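Local coordinates for protein CRISPR-associated endonuclease C2c1 (Alicyclobacillus acidoterrestris, PDB 5U31) that cleaves invading DNA under the direction of a guide RNA after recognising a protospacer adjacent motif, as part of bacterial CRISPR immunity, at residues Val135-Gly139 and Thr176-Arg181; Leu103-Leu107 and Phe125-Leu129. The protein carries 3 engineered substitutions. All blocks are in the same frame, centred on the assembly; numbering follows the deposited sequence.

Interaction 1 of 2, residues Val135-Gly139 and Thr176-Arg181; sequences VGGLG and TADVLR. With nucleotides of chain D.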
# COMPACT_ATOMS: atom_id res chain seq x y z
N VAL A 135 -17.00 44.96 6.11
CA VAL A 135 -16.89 45.23 7.53
C VAL A 135 -16.61 43.97 8.33
O VAL A 135 -16.54 44.02 9.56
CB VAL A 135 -18.17 45.91 8.07
CG1 VAL A 135 -17.83 46.82 9.23
CG2 VAL A 135 -18.85 46.70 6.97
N GLY A 136 -16.45 42.83 7.66
CA GLY A 136 -16.13 41.60 8.35
C GLY A 136 -14.73 41.59 8.93
O GLY A 136 -13.87 42.39 8.57
N GLY A 137 -14.52 40.65 9.85
CA GLY A 137 -13.28 40.50 10.60
C GLY A 137 -13.12 41.48 11.74
O GLY A 137 -12.50 41.16 12.76
N LEU A 138 -13.68 42.68 11.58
CA LEU A 138 -13.70 43.66 12.65
C LEU A 138 -14.73 43.20 13.68
O LEU A 138 -15.13 42.03 13.69
CB LEU A 138 -14.02 45.04 12.09
CG LEU A 138 -13.26 45.40 10.80
CD1 LEU A 138 -13.78 46.65 10.11
CD2 LEU A 138 -11.77 45.53 11.07
N GLY A 139 -15.17 44.10 14.55
CA GLY A 139 -16.17 43.72 15.53
C GLY A 139 -17.44 44.53 15.39
O GLY A 139 -18.15 44.79 16.37
N THR A 176 -6.83 39.57 13.84
CA THR A 176 -7.49 39.83 12.57
C THR A 176 -7.89 41.30 12.44
O THR A 176 -7.60 41.95 11.43
CB THR A 176 -8.72 38.95 12.42
OG1 THR A 176 -8.36 37.57 12.60
CG2 THR A 176 -9.32 39.13 11.04
N ALA A 177 -8.56 41.83 13.47
CA ALA A 177 -9.07 43.19 13.39
C ALA A 177 -7.95 44.20 13.25
O ALA A 177 -8.09 45.21 12.54
CB ALA A 177 -9.93 43.51 14.61
N ASP A 178 -6.81 43.95 13.90
CA ASP A 178 -5.71 44.90 13.81
C ASP A 178 -5.02 44.82 12.45
O ASP A 178 -4.70 45.86 11.85
CB ASP A 178 -4.70 44.66 14.94
CG ASP A 178 -5.26 45.03 16.30
OD1 ASP A 178 -5.88 44.16 16.96
OD2 ASP A 178 -5.08 46.19 16.72
N VAL A 179 -4.80 43.61 11.94
CA VAL A 179 -4.21 43.47 10.61
C VAL A 179 -5.11 44.12 9.57
O VAL A 179 -4.63 44.84 8.69
CB VAL A 179 -3.95 41.99 10.29
CG1 VAL A 179 -3.67 41.82 8.80
CG2 VAL A 179 -2.79 41.46 11.11
N LEU A 180 -6.42 43.88 9.66
CA LEU A 180 -7.34 44.50 8.71
C LEU A 180 -7.27 46.01 8.78
O LEU A 180 -7.18 46.69 7.75
CB LEU A 180 -8.77 44.01 8.98
CG LEU A 180 -9.05 42.57 8.59
CD1 LEU A 180 -10.49 42.21 8.92
CD2 LEU A 180 -8.75 42.35 7.12
N ARG A 181 -7.31 46.57 9.99
CA ARG A 181 -7.24 48.02 10.13
C ARG A 181 -5.90 48.55 9.66
O ARG A 181 -5.83 49.64 9.08
CB ARG A 181 -7.52 48.43 11.57
CG ARG A 181 -8.99 48.39 11.94
CD ARG A 181 -9.23 49.05 13.29
NE ARG A 181 -9.53 48.08 14.34
CZ ARG A 181 -10.76 47.81 14.77
NH1 ARG A 181 -10.94 46.92 15.74
NH2 ARG A 181 -11.80 48.44 14.24
P DT D 6 -19.07 41.84 5.31
OP1 DT D 6 -19.15 43.20 5.87
OP2 DT D 6 -17.84 41.34 4.63
O5' DT D 6 -19.41 40.79 6.47
C5' DT D 6 -20.47 41.03 7.35
C4' DT D 6 -20.71 39.83 8.24
O4' DT D 6 -21.23 38.75 7.46
C3' DT D 6 -19.45 39.26 8.87
O3' DT D 6 -19.26 39.82 10.15
C2' DT D 6 -19.74 37.75 8.96
C1' DT D 6 -21.06 37.58 8.22
N1 DT D 6 -21.10 36.40 7.32
C2 DT D 6 -21.93 35.36 7.64
O2 DT D 6 -22.66 35.37 8.62
N3 DT D 6 -21.89 34.31 6.77
C4 DT D 6 -21.11 34.19 5.64
O4 DT D 6 -21.15 33.20 4.92
C5 DT D 6 -20.25 35.32 5.36
C7 DT D 6 -19.35 35.31 4.16
C6 DT D 6 -20.29 36.36 6.21
P DT D 7 -18.00 39.38 11.04
OP1 DT D 7 -17.79 40.44 12.06
OP2 DT D 7 -16.89 38.99 10.14
O5' DT D 7 -18.52 38.08 11.82
C5' DT D 7 -19.55 38.21 12.77
C4' DT D 7 -19.96 36.85 13.28
O4' DT D 7 -20.40 36.04 12.17
C3' DT D 7 -18.85 36.06 13.98
O3' DT D 7 -19.37 35.44 15.16
C2' DT D 7 -18.47 35.02 12.93
C1' DT D 7 -19.82 34.77 12.28
N1 DT D 7 -19.73 34.14 10.94
C2 DT D 7 -20.49 33.04 10.66
O2 DT D 7 -21.26 32.53 11.46
N3 DT D 7 -20.32 32.53 9.41
C4 DT D 7 -19.48 33.00 8.42
O4 DT D 7 -19.39 32.47 7.33
C5 DT D 7 -18.70 34.16 8.78
C7 DT D 7 -17.75 34.76 7.79
C6 DT D 7 -18.86 34.67 10.01
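L138 and L180 make the apolar centre of this contact between a DNA-binding loop and the start of helix 176-185. Methyl CD2 of L138 lies 4.0 Å from CB of L180 and 4.1 Å from CG of R181, and it also rests on the carbonyl O of A177. With CG set beside the backbone N (chi1 -44°), the end of the L138 side chain comes nearer the helix than its CB does. The same CD2 stands over one face of the R181 guanidinium, displaced toward its rim.

The second kind of contact is side chain against loop backbone. CD1 of L180 packs 3.7 Å from CA of G137, where the lack of a side chain allows the leucine to lie directly on the main chain; the positive phi of G137 (79°) also suits glycine. A177, small enough for a close approach, brings its CB to 3.9 Å from the carbonyl O of G137.

Hydrogen bonds run instead from the loop to DNA of chain D. V135 N donates to OP1 of DT6 at 2.8 Å, and G137 N to OP2 of DT7 at 2.9 Å and nearly straight (168°). Two main-chain amides thus grip successive phosphates, independently of base identity.

Behind the contact, T176 OG1 is hydrogen-bonded to K124 NZ and L180 touches P128, both on helix 118-130, while V179 faces helix 93-107.

Interaction 2 of 2, residues Leu103-Leu107 and Phe125-Leu129; sequences LYELL and FLSPL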
# COMPACT_ATOMS: atom_id res chain seq x y z
N LEU A 103 -0.65 38.74 7.81
CA LEU A 103 -1.85 38.27 7.14
C LEU A 103 -1.70 36.82 6.71
O LEU A 103 -2.61 36.01 6.91
CB LEU A 103 -2.16 39.16 5.94
CG LEU A 103 -3.41 38.80 5.15
CD1 LEU A 103 -4.64 39.00 6.00
CD2 LEU A 103 -3.48 39.64 3.89
N TYR A 104 -0.56 36.47 6.12
CA TYR A 104 -0.37 35.12 5.62
C TYR A 104 -0.47 34.10 6.75
O TYR A 104 -1.07 33.03 6.57
CB TYR A 104 0.98 34.99 4.92
CG TYR A 104 1.24 33.58 4.46
CD1 TYR A 104 0.56 33.05 3.37
CD2 TYR A 104 2.15 32.77 5.12
CE1 TYR A 104 0.79 31.76 2.94
CE2 TYR A 104 2.38 31.47 4.71
CZ TYR A 104 1.70 30.98 3.62
OH TYR A 104 1.92 29.69 3.19
N GLU A 105 0.09 34.41 7.91
CA GLU A 105 0.03 33.49 9.03
C GLU A 105 -1.38 33.39 9.62
O GLU A 105 -1.67 32.43 10.33
CB GLU A 105 1.04 33.89 10.10
CG GLU A 105 2.47 33.89 9.59
CD GLU A 105 3.47 34.43 10.60
OE1 GLU A 105 3.05 34.81 11.71
OE2 GLU A 105 4.68 34.46 10.29
N LEU A 106 -2.25 34.36 9.32
CA LEU A 106 -3.66 34.22 9.69
C LEU A 106 -4.43 33.39 8.68
O LEU A 106 -5.35 32.66 9.06
CB LEU A 106 -4.31 35.60 9.83
CG LEU A 106 -3.82 36.55 10.92
CD1 LEU A 106 -4.58 37.86 10.86
CD2 LEU A 106 -3.95 35.92 12.28
N LEU A 107 -4.06 33.49 7.40
CA LEU A 107 -4.73 32.73 6.36
C LEU A 107 -4.29 31.27 6.33
O LEU A 107 -5.08 30.39 5.98
CB LEU A 107 -4.49 33.38 5.00
CG LEU A 107 -5.04 34.80 4.83
CD1 LEU A 107 -4.50 35.47 3.58
CD2 LEU A 107 -6.55 34.79 4.80
N PHE A 125 -12.18 35.98 5.49
CA PHE A 125 -11.24 36.94 4.93
C PHE A 125 -11.52 37.38 3.50
O PHE A 125 -11.07 38.45 3.11
CB PHE A 125 -9.81 36.37 4.98
CG PHE A 125 -9.18 36.47 6.34
CD1 PHE A 125 -9.21 35.40 7.21
CD2 PHE A 125 -8.53 37.63 6.73
CE1 PHE A 125 -8.62 35.48 8.46
CE2 PHE A 125 -7.94 37.72 7.97
CZ PHE A 125 -7.99 36.65 8.84
N LEU A 126 -12.24 36.58 2.70
CA LEU A 126 -12.37 36.91 1.29
C LEU A 126 -13.00 38.29 1.10
O LEU A 126 -12.49 39.12 0.34
CB LEU A 126 -13.19 35.85 0.55
CG LEU A 126 -13.32 36.12 -0.95
CD1 LEU A 126 -11.95 36.32 -1.56
CD2 LEU A 126 -14.04 34.99 -1.65
N SER A 127 -14.09 38.56 1.82
CA SER A 127 -14.72 39.88 1.69
C SER A 127 -13.86 40.98 2.29
O SER A 127 -13.60 41.98 1.59
CB SER A 127 -16.13 39.85 2.29
OG SER A 127 -17.10 39.55 1.29
N PRO A 128 -13.35 40.87 3.52
CA PRO A 128 -12.46 41.93 4.02
C PRO A 128 -11.23 42.16 3.16
O PRO A 128 -10.69 43.27 3.16
CB PRO A 128 -12.09 41.44 5.43
CG PRO A 128 -13.21 40.58 5.83
CD PRO A 128 -13.64 39.88 4.58
N LEU A 129 -10.77 41.15 2.43
CA LEU A 129 -9.60 41.33 1.58
C LEU A 129 -9.94 41.69 0.14
O LEU A 129 -9.05 42.12 -0.60
CB LEU A 129 -8.73 40.07 1.59
CG LEU A 129 -8.13 39.60 2.92
CD1 LEU A 129 -7.34 38.34 2.70
CD2 LEU A 129 -7.26 40.67 3.54
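L107 and F125 mark the nearest CA atoms, 7.9 Å apart, of two helical segments that run almost antiparallel (155°) with their axes 12.9 Å apart. Such wide spacing is bridged by large apolar side chains, and no hydrogen bond crosses between the segments.

F125 is the principal bridge. Its CB points toward segment 103-107, and the ring meets three leucines there. CD2 of L107 sits over one face as a CH-pi contact, 3.9 Å from the ring centroid and 28° off its normal. L106 crosses the phenylalanine at about a right angle, its CB 4.0 Å from CZ of F125. L103 and the ring run past each other in opposing directions, CD1 coming to 4.1 Å from CE2 of F125. L103 extends away from its own backbone N (chi1 -179°), which carries its methyls nearer the partner helix.

One turn on, L129 reaches tip to tip with two of these leucines: its CD2 lies 3.9 Å from CD2 of L103, and its CD1 4.1 Å from CD1 of L107. Branched leucine ends suit this, each offering separate methyls to separate neighbours.

This is antiparallel helix packing within REC1, on the helix whose residues 119-123 bind the PAM. Helix 17-45 packs on L103 and L107 through L44 and L41, 176-185 touches L106, F125 and L129, and 216-257 lies against Y104 and L126.

In the fold
Both contacts belong to the REC1 (Helical-1) domain and follow one another along the chain without nesting or crossing. From the N terminus, interaction 2 comes first: it closes the 17-residue connection between segments 103-107 and 125-129, pairing helix 93-107 with helix 118-130. The chain then leaves helix 118-130 into the loop holding 135-139, and interaction 1 closes a longer excursion of 36 residues when helix 176-185 returns. Their centres are 10 Å apart and they touch directly: P128 meets both G136 and L180, and T176 meets F125 and L106. Helix 176-185, together with P128 of helix 118-130, thereby links the buried leucine-rich packing to the loop that holds DNA phosphates.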